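Local coordinates for protein alkaline phosphatase D (Bacillus subtilis, PDB 2YEQ) that hydrolyses phosphate esters, acting as a phosphodiesterase and alkaline phosphatase with iron and calcium in its active site, at residues Tyr7-Gly12 / Thr27-Asp32; Ala72-Val77 / Tyr242-Pro247; Val44-Glu49 / Tyr90-Gly95. All coordinates share one frame; numbering follows the deposited sequence.

Contact 1 of 3, residues Tyr7-Gly12 / Thr27-Asp32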
# COMPACT_ATOMS: atom_id res chain seq x y z
N TYR A 7 13.41 21.31 16.36
CA TYR A 7 12.59 20.20 16.86
C TYR A 7 12.90 18.93 16.03
O TYR A 7 12.82 18.97 14.82
CB TYR A 7 11.12 20.57 16.71
CG TYR A 7 10.20 19.52 17.23
CD1 TYR A 7 10.19 19.20 18.58
CD2 TYR A 7 9.33 18.83 16.38
CE1 TYR A 7 9.35 18.25 19.08
CE2 TYR A 7 8.47 17.85 16.88
CZ TYR A 7 8.48 17.58 18.23
OH TYR A 7 7.66 16.59 18.79
N PRO A 8 13.29 17.85 16.68
CA PRO A 8 13.83 16.71 15.90
C PRO A 8 12.78 15.77 15.29
O PRO A 8 13.07 15.05 14.31
CB PRO A 8 14.71 15.98 16.91
CG PRO A 8 14.18 16.36 18.25
CD PRO A 8 13.65 17.75 18.11
N PHE A 9 11.56 15.77 15.82
CA PHE A 9 10.56 14.79 15.38
C PHE A 9 9.71 15.35 14.24
O PHE A 9 8.48 15.34 14.30
CB PHE A 9 9.68 14.36 16.56
CG PHE A 9 10.44 13.74 17.71
CD1 PHE A 9 10.92 12.44 17.63
CD2 PHE A 9 10.64 14.44 18.89
CE1 PHE A 9 11.60 11.86 18.67
CE2 PHE A 9 11.33 13.85 19.96
CZ PHE A 9 11.79 12.57 19.86
N THR A 10 10.37 15.84 13.20
CA THR A 10 9.73 16.50 12.07
C THR A 10 8.92 15.51 11.22
O THR A 10 8.09 15.93 10.40
CB THR A 10 10.80 17.13 11.15
OG1 THR A 10 11.75 16.10 10.79
CG2 THR A 10 11.55 18.31 11.88
N LEU A 11 9.20 14.22 11.35
CA LEU A 11 8.48 13.18 10.59
C LEU A 11 7.46 12.47 11.46
O LEU A 11 6.89 11.44 11.05
CB LEU A 11 9.46 12.16 10.01
CG LEU A 11 10.55 12.81 9.16
CD1 LEU A 11 11.37 11.73 8.49
CD2 LEU A 11 9.99 13.78 8.15
N GLY A 12 7.25 13.01 12.65
CA GLY A 12 6.26 12.46 13.58
C GLY A 12 6.64 11.11 14.13
O GLY A 12 7.82 10.78 14.33
N THR A 27 10.05 6.17 15.18
CA THR A 27 10.24 7.57 14.87
C THR A 27 11.61 7.73 14.21
O THR A 27 12.31 6.74 13.97
CB THR A 27 10.08 8.47 16.11
OG1 THR A 27 9.95 9.82 15.67
CG2 THR A 27 11.26 8.29 17.10
N ARG A 28 11.95 8.97 13.90
CA ARG A 28 13.23 9.31 13.31
C ARG A 28 13.60 10.71 13.80
O ARG A 28 12.76 11.64 13.79
CB ARG A 28 13.17 9.30 11.78
CG ARG A 28 14.53 9.73 11.12
CD ARG A 28 14.58 9.58 9.62
NE ARG A 28 15.79 10.26 9.17
CZ ARG A 28 15.97 10.90 8.03
NH1 ARG A 28 15.05 10.93 7.08
NH2 ARG A 28 17.14 11.52 7.83
N LEU A 29 14.86 10.86 14.19
CA LEU A 29 15.42 12.19 14.52
C LEU A 29 15.94 12.86 13.26
O LEU A 29 16.94 12.41 12.69
CB LEU A 29 16.55 12.07 15.54
CG LEU A 29 16.24 11.21 16.76
CD1 LEU A 29 17.44 11.19 17.74
CD2 LEU A 29 14.97 11.73 17.44
N ALA A 30 15.25 13.92 12.84
CA ALA A 30 15.53 14.62 11.60
C ALA A 30 15.20 16.13 11.69
O ALA A 30 14.32 16.62 10.98
CB ALA A 30 14.74 13.97 10.44
N PRO A 31 15.91 16.87 12.56
CA PRO A 31 15.69 18.33 12.68
C PRO A 31 15.78 19.15 11.38
O PRO A 31 15.13 20.18 11.31
CB PRO A 31 16.74 18.77 13.71
CG PRO A 31 17.74 17.62 13.78
CD PRO A 31 16.95 16.38 13.48
N ASP A 32 16.53 18.69 10.37
CA ASP A 32 16.56 19.29 8.99
C ASP A 32 16.27 18.20 7.92
O ASP A 32 17.21 17.69 7.28
CB ASP A 32 17.96 19.89 8.75
CG ASP A 32 18.07 20.72 7.48
OD1 ASP A 32 17.12 20.78 6.67
OD2 ASP A 32 19.15 21.33 7.30
O HOH W 1 13.15 20.95 13.04
O HOH W 2 10.09 12.48 13.35

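Contact 2 of 3, residues Ala72-Val77 / Tyr242-Pro247. With EDO (1,2-ethanediol), chain R.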
# COMPACT_ATOMS: atom_id res chain seq x y z
N ALA A 72 20.00 6.48 9.66
CA ALA A 72 19.44 7.83 9.57
C ALA A 72 18.77 8.29 10.89
O ALA A 72 17.83 9.09 10.88
CB ALA A 72 18.47 7.95 8.39
N HIS A 73 19.29 7.80 12.00
CA HIS A 73 18.77 8.07 13.35
C HIS A 73 17.27 7.72 13.46
O HIS A 73 16.51 8.35 14.22
CB HIS A 73 19.04 9.53 13.76
CG HIS A 73 20.48 9.82 14.03
ND1 HIS A 73 21.33 10.30 13.06
CD2 HIS A 73 21.21 9.71 15.16
CE1 HIS A 73 22.53 10.49 13.59
NE2 HIS A 73 22.49 10.12 14.85
N SER A 74 16.87 6.69 12.72
CA SER A 74 15.55 6.12 12.90
C SER A 74 15.53 5.32 14.19
O SER A 74 16.56 4.91 14.76
CB SER A 74 15.17 5.25 11.71
OG SER A 74 16.06 4.16 11.59
N VAL A 75 14.32 5.10 14.69
CA VAL A 75 14.12 4.32 15.89
C VAL A 75 13.04 3.27 15.62
O VAL A 75 11.95 3.61 15.15
CB VAL A 75 13.69 5.23 17.08
CG1 VAL A 75 13.37 4.40 18.29
CG2 VAL A 75 14.79 6.28 17.38
N HIS A 76 13.37 2.01 15.87
CA HIS A 76 12.39 0.92 15.81
C HIS A 76 12.40 0.22 17.14
O HIS A 76 13.44 -0.28 17.56
CB HIS A 76 12.76 -0.11 14.74
CG HIS A 76 12.70 0.42 13.34
ND1 HIS A 76 13.66 1.27 12.83
CD2 HIS A 76 11.80 0.22 12.35
CE1 HIS A 76 13.34 1.58 11.59
NE2 HIS A 76 12.21 0.96 11.28
N VAL A 77 11.26 0.20 17.82
CA VAL A 77 11.14 -0.41 19.14
C VAL A 77 10.09 -1.50 19.01
O VAL A 77 9.02 -1.27 18.49
CB VAL A 77 10.64 0.63 20.20
CG1 VAL A 77 10.25 -0.06 21.51
CG2 VAL A 77 11.68 1.73 20.45
N TYR A 242 13.44 2.54 3.00
CA TYR A 242 12.09 2.10 3.34
C TYR A 242 12.04 1.56 4.76
O TYR A 242 11.23 1.98 5.57
CB TYR A 242 11.62 1.05 2.34
CG TYR A 242 10.16 0.66 2.44
CD1 TYR A 242 9.19 1.36 1.76
CD2 TYR A 242 9.77 -0.45 3.17
CE1 TYR A 242 7.84 1.00 1.84
CE2 TYR A 242 8.43 -0.84 3.23
CZ TYR A 242 7.49 -0.12 2.56
OH TYR A 242 6.17 -0.53 2.62
N TYR A 243 12.94 0.63 5.07
CA TYR A 243 13.06 0.13 6.41
C TYR A 243 13.20 1.29 7.43
O TYR A 243 12.51 1.29 8.44
CB TYR A 243 14.25 -0.85 6.58
CG TYR A 243 14.44 -1.24 8.02
CD1 TYR A 243 13.66 -2.23 8.61
CD2 TYR A 243 15.35 -0.55 8.83
CE1 TYR A 243 13.80 -2.56 9.94
CE2 TYR A 243 15.48 -0.87 10.16
CZ TYR A 243 14.70 -1.88 10.72
OH TYR A 243 14.84 -2.21 12.06
N GLU A 244 14.13 2.21 7.16
CA GLU A 244 14.42 3.31 8.09
C GLU A 244 13.14 4.12 8.37
O GLU A 244 13.01 4.66 9.45
CB GLU A 244 15.53 4.21 7.53
CG GLU A 244 16.90 3.52 7.55
CD GLU A 244 18.00 4.21 6.78
OE1 GLU A 244 17.69 5.12 5.99
OE2 GLU A 244 19.19 3.80 6.96
N HIS A 245 12.22 4.20 7.42
CA HIS A 245 11.05 5.04 7.58
C HIS A 245 9.74 4.31 7.89
O HIS A 245 8.71 4.93 8.01
CB HIS A 245 10.88 5.97 6.38
CG HIS A 245 11.96 6.99 6.29
ND1 HIS A 245 13.19 6.71 5.75
CD2 HIS A 245 12.01 8.27 6.74
CE1 HIS A 245 13.96 7.78 5.87
NE2 HIS A 245 13.27 8.73 6.46
N MET A 246 9.80 2.99 8.05
CA MET A 246 8.57 2.21 8.24
C MET A 246 8.59 1.42 9.53
O MET A 246 9.63 0.90 9.95
CB MET A 246 8.39 1.24 7.07
CG MET A 246 8.05 1.90 5.76
SD MET A 246 6.52 2.88 5.85
CE MET A 246 6.34 3.48 4.21
N PRO A 247 7.42 1.26 10.15
CA PRO A 247 7.33 0.56 11.44
C PRO A 247 7.30 -0.96 11.25
O PRO A 247 6.26 -1.61 11.45
CB PRO A 247 6.01 1.07 12.02
CG PRO A 247 5.16 1.28 10.83
CD PRO A 247 6.11 1.81 9.76
C1 EDO R . 18.21 1.28 16.55
O1 EDO R . 19.10 2.03 15.72
C2 EDO R . 17.04 2.16 16.97
O2 EDO R . 15.85 1.38 17.05

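Contact 3 of 3, residues Val44-Glu49 / Tyr90-Gly95. With PE5 (3,6,9,12,15,18,21,24-octaoxahexacosan-1-ol), chain P.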
# COMPACT_ATOMS: atom_id res chain seq x y z
N VAL A 44 22.53 8.62 19.38
CA VAL A 44 21.76 9.52 20.25
C VAL A 44 20.71 8.68 21.00
O VAL A 44 19.98 7.91 20.38
CB VAL A 44 21.08 10.64 19.43
CG1 VAL A 44 20.26 11.58 20.34
CG2 VAL A 44 22.14 11.43 18.66
N PRO A 45 20.67 8.78 22.32
CA PRO A 45 19.70 8.00 23.08
C PRO A 45 18.27 8.53 22.88
O PRO A 45 18.02 9.75 22.90
CB PRO A 45 20.16 8.17 24.53
CG PRO A 45 20.90 9.43 24.54
CD PRO A 45 21.60 9.49 23.22
N VAL A 46 17.32 7.62 22.69
CA VAL A 46 15.91 8.00 22.56
C VAL A 46 15.11 7.14 23.53
O VAL A 46 15.11 5.90 23.43
CB VAL A 46 15.38 7.85 21.12
CG1 VAL A 46 13.89 8.30 21.03
CG2 VAL A 46 16.23 8.69 20.14
N LYS A 47 14.46 7.80 24.49
CA LYS A 47 13.63 7.09 25.46
C LYS A 47 12.25 6.91 24.87
O LYS A 47 11.80 7.71 24.03
CB LYS A 47 13.55 7.86 26.78
CG LYS A 47 14.90 7.93 27.53
CD LYS A 47 14.75 8.46 28.95
CE LYS A 47 16.07 8.39 29.74
NZ LYS A 47 16.85 7.14 29.48
N TRP A 48 11.57 5.84 25.29
CA TRP A 48 10.22 5.59 24.84
C TRP A 48 9.36 5.05 25.97
O TRP A 48 9.85 4.35 26.87
CB TRP A 48 10.19 4.61 23.66
CG TRP A 48 10.88 3.31 23.95
CD1 TRP A 48 12.20 3.02 23.79
CD2 TRP A 48 10.27 2.12 24.46
NE1 TRP A 48 12.44 1.71 24.15
CE2 TRP A 48 11.27 1.14 24.56
CE3 TRP A 48 8.96 1.78 24.81
CZ2 TRP A 48 11.00 -0.15 25.02
CZ3 TRP A 48 8.70 0.51 25.26
CH2 TRP A 48 9.72 -0.44 25.37
N GLU A 49 8.07 5.35 25.88
CA GLU A 49 7.09 4.92 26.87
C GLU A 49 5.79 4.50 26.18
O GLU A 49 5.35 5.13 25.21
CB GLU A 49 6.76 6.06 27.84
CG GLU A 49 7.89 6.47 28.75
CD GLU A 49 7.54 7.70 29.60
OE1 GLU A 49 6.68 8.52 29.19
OE2 GLU A 49 8.14 7.82 30.69
N TYR A 90 1.72 5.98 23.03
CA TYR A 90 3.17 5.92 23.07
C TYR A 90 3.77 7.26 22.73
O TYR A 90 3.15 8.09 22.06
CB TYR A 90 3.69 4.80 22.14
CG TYR A 90 3.42 5.05 20.67
CD1 TYR A 90 2.22 4.67 20.09
CD2 TYR A 90 4.38 5.66 19.85
CE1 TYR A 90 1.97 4.90 18.76
CE2 TYR A 90 4.13 5.90 18.52
CZ TYR A 90 2.94 5.52 17.97
OH TYR A 90 2.67 5.78 16.66
N ARG A 91 5.00 7.49 23.20
CA ARG A 91 5.75 8.69 22.85
C ARG A 91 7.23 8.47 23.08
O ARG A 91 7.63 7.54 23.79
CB ARG A 91 5.27 9.90 23.65
CG ARG A 91 5.66 9.81 25.08
CD ARG A 91 5.27 11.05 25.87
NE ARG A 91 5.48 10.78 27.28
CZ ARG A 91 5.10 11.59 28.27
NH1 ARG A 91 4.47 12.73 27.99
NH2 ARG A 91 5.34 11.24 29.52
N PHE A 92 8.02 9.34 22.48
CA PHE A 92 9.47 9.29 22.58
C PHE A 92 9.97 10.57 23.22
O PHE A 92 9.34 11.62 23.10
CB PHE A 92 10.10 9.17 21.19
CG PHE A 92 9.71 7.94 20.43
CD1 PHE A 92 10.43 6.77 20.56
CD2 PHE A 92 8.62 7.96 19.58
CE1 PHE A 92 10.09 5.64 19.83
CE2 PHE A 92 8.25 6.82 18.85
CZ PHE A 92 9.00 5.67 18.98
N LYS A 93 11.15 10.50 23.81
CA LYS A 93 11.83 11.66 24.38
C LYS A 93 13.31 11.52 24.06
O LYS A 93 13.89 10.45 24.25
CB LYS A 93 11.63 11.68 25.89
CG LYS A 93 12.13 12.90 26.60
CD LYS A 93 12.21 12.62 28.11
CE LYS A 93 12.19 13.89 28.96
NZ LYS A 93 11.80 13.60 30.38
N THR A 94 13.91 12.60 23.56
CA THR A 94 15.35 12.64 23.34
C THR A 94 15.86 13.94 23.92
O THR A 94 15.42 15.02 23.54
CB THR A 94 15.72 12.41 21.84
OG1 THR A 94 17.13 12.24 21.72
CG2 THR A 94 15.21 13.53 20.93
N GLY A 95 16.78 13.82 24.87
CA GLY A 95 17.17 14.93 25.72
C GLY A 95 15.92 15.40 26.42
O GLY A 95 15.23 14.62 27.10
C50 PE5 P . 4.16 13.43 31.98
O1 PE5 P . 3.68 14.07 30.80
C1 PE5 P . 2.37 13.63 30.40
C2 PE5 P . 1.87 14.44 29.20
O2 PE5 P . 1.55 13.58 28.09
C3 PE5 P . 1.07 14.25 26.90
C4 PE5 P . 2.20 14.68 25.94
O3 PE5 P . 3.39 13.89 26.02
O HOH W 3 17.57 10.97 25.65

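Contact 1 of 3, residues Tyr7-Gly12 / Thr27-Asp32
Tyr7 and Pro31 meet through backbone atoms and a shared water. Tyr7 O lies 3.6 Å from Pro31 CA. Water 1 donates to both Tyr7 O and Pro31 O, linking the two carbonyls. The Tyr7 hydroxyl turns elsewhere, to Leu98 O. Pro8 gives the next link. Its O takes Ala30 N at 2.9 Å. This bond is nearly straight (173°), and the donor lies in the carbonyl plane on a lone pair. The pyrrolidine rings also touch, Pro8 CB to Pro31 CD at 4.1 Å. Phe9 is the centre of an inverse gamma turn. Its CB leads off from the partner segment, but the ring comes back: CG stands beside the backbone N (chi1 -59°). CE1 then meets Leu29 CD2 at 3.6 Å, and Thr27 OG1 lies at the ring edge. A type I beta turn runs from Phe9 to Gly12 and leads into strand 13-16. Strand 13-16 lies antiparallel to strand 23-28, to which Thr27 and Arg28 belong. The loop before strand 13-16 bonds to the end of the neighbouring strand and the loop after it. Within the turn, Thr10 OG1 donates to Ala30 O at 2.6 Å, approaching from above the carbonyl plane. Leu11 runs alongside the extended Arg28 chain, its CD1 4.0 Å from Arg28 CD. The Arg28 guanidinium has Ala30 CB over one face and bonds through NE to Ala72 O. Water 2 accepts from Leu11 N and donates to Arg28 O and Gly12 O. Gly12 O also receives Thr27 OG1 at 2.7 Å, so two donors hold it.

Contact 2 of 3, residues Ala72-Val77 / Tyr242-Pro247
The imidazole of His76 and the phenol ring of Tyr243 form an offset stack. Their centroids are 4.2 Å apart and their planes differ by 13°. Tyr243 CZ sits over the centre of one His76 face, while His76 NE2 lies over the rim of the Tyr243 ring. Ser74 OG and Met246 O lie at the His76 edge. Ser74 OG is hydrogen-bonded to Leu71 O. The stack joins edge strand 74-79, within the N-terminal family region, to the end of helix 228-245, within the calcineurin-like phosphatase region, consistent with an interface between domains. His76 CG stands beside the backbone N (chi1 -66°), which carries the ring toward the helix end. There NE2 donates to Tyr243 O at 2.9 Å, and weakly to Met246 O. Both angles are 130°, as expected when one N-H is shared between two carbonyls. Met246 N reaches Tyr243 O from the opposite face of its carbonyl plane. Ser74 CB rests 3.2 Å from Glu244 O, which also receives Trp26 NE1. The Glu244 carboxylate pairs with Arg183, and its OE1 touches Ala72 CB at 3.8 Å. On the strand backbone, His76 N donates to 1,2-ethanediol O2 at 2.8 Å.

Contact 3 of 3, residues Val44-Glu49 / Tyr90-Gly95
Lys47 and Lys93 form a hydrogen-bonded antiparallel pair in the four-stranded sheet of the N-terminal domain, probably one layer of an E-set-like beta sandwich. Lys47 N reaches Lys93 O at 2.7 Å, and Lys93 N returns to Lys47 O. Glu49 and Arg91 repeat this backbone pairing. Between them Trp48 and Phe92 are a non-hydrogen-bonded pair. The salt bridge lies on the lysine face. The Glu49 and Arg91 chains run side by side, and their charged groups are nearly coplanar (26°). Arg91 NE and NH2 both grip Glu49 OE1, at 3.2 and 3.1 Å, in the guanidinium plane. NH2 meets OE1 on its syn lone pair, while NE comes nearly along the C-O axis. Arg91 also makes a cation-pi contact with Phe56, and NH1 donates to the bound polyether. With a leucine here, Glu49 OE1 would probably lose both donors and the carboxylate would be left free to turn. Apolar contacts lie on the other face, that of Trp48 and Phe92: Phe92 CD1 meets Val46 CG1 and Trp48 CB, each at 3.8 Å. Near the start of segment 44-49, chi1 of -170° turns the Thr94 hydroxyl toward that strand, and OG1 donates to Pro45 O at 2.9 Å.

Contacts 1 and 2 meet along one sheet, where strands 23-28 and 74-79 are neighbours; their centres are about 12 Å apart. Thr27 O lies 2.7 Å from Val75 N, and Arg28 NH1 2.9 Å from His245 NE2, both probable hydrogen bonds. Contact 3 belongs to the second sheet, packed against the first as in a beta sandwich. Its centre is about 12 Å from that of contact 1 and about 14 Å from that of contact 2. Phe92 touches Thr27 and Val75, and Trp48 CE2 lies 3.4 Å from Val77 CG1. None of the three supplies a metal ligand. Contact 2 has a link to the metal site: Met246 packs on Tyr152, next in sequence to Asp151, a ligand of iron and calcium.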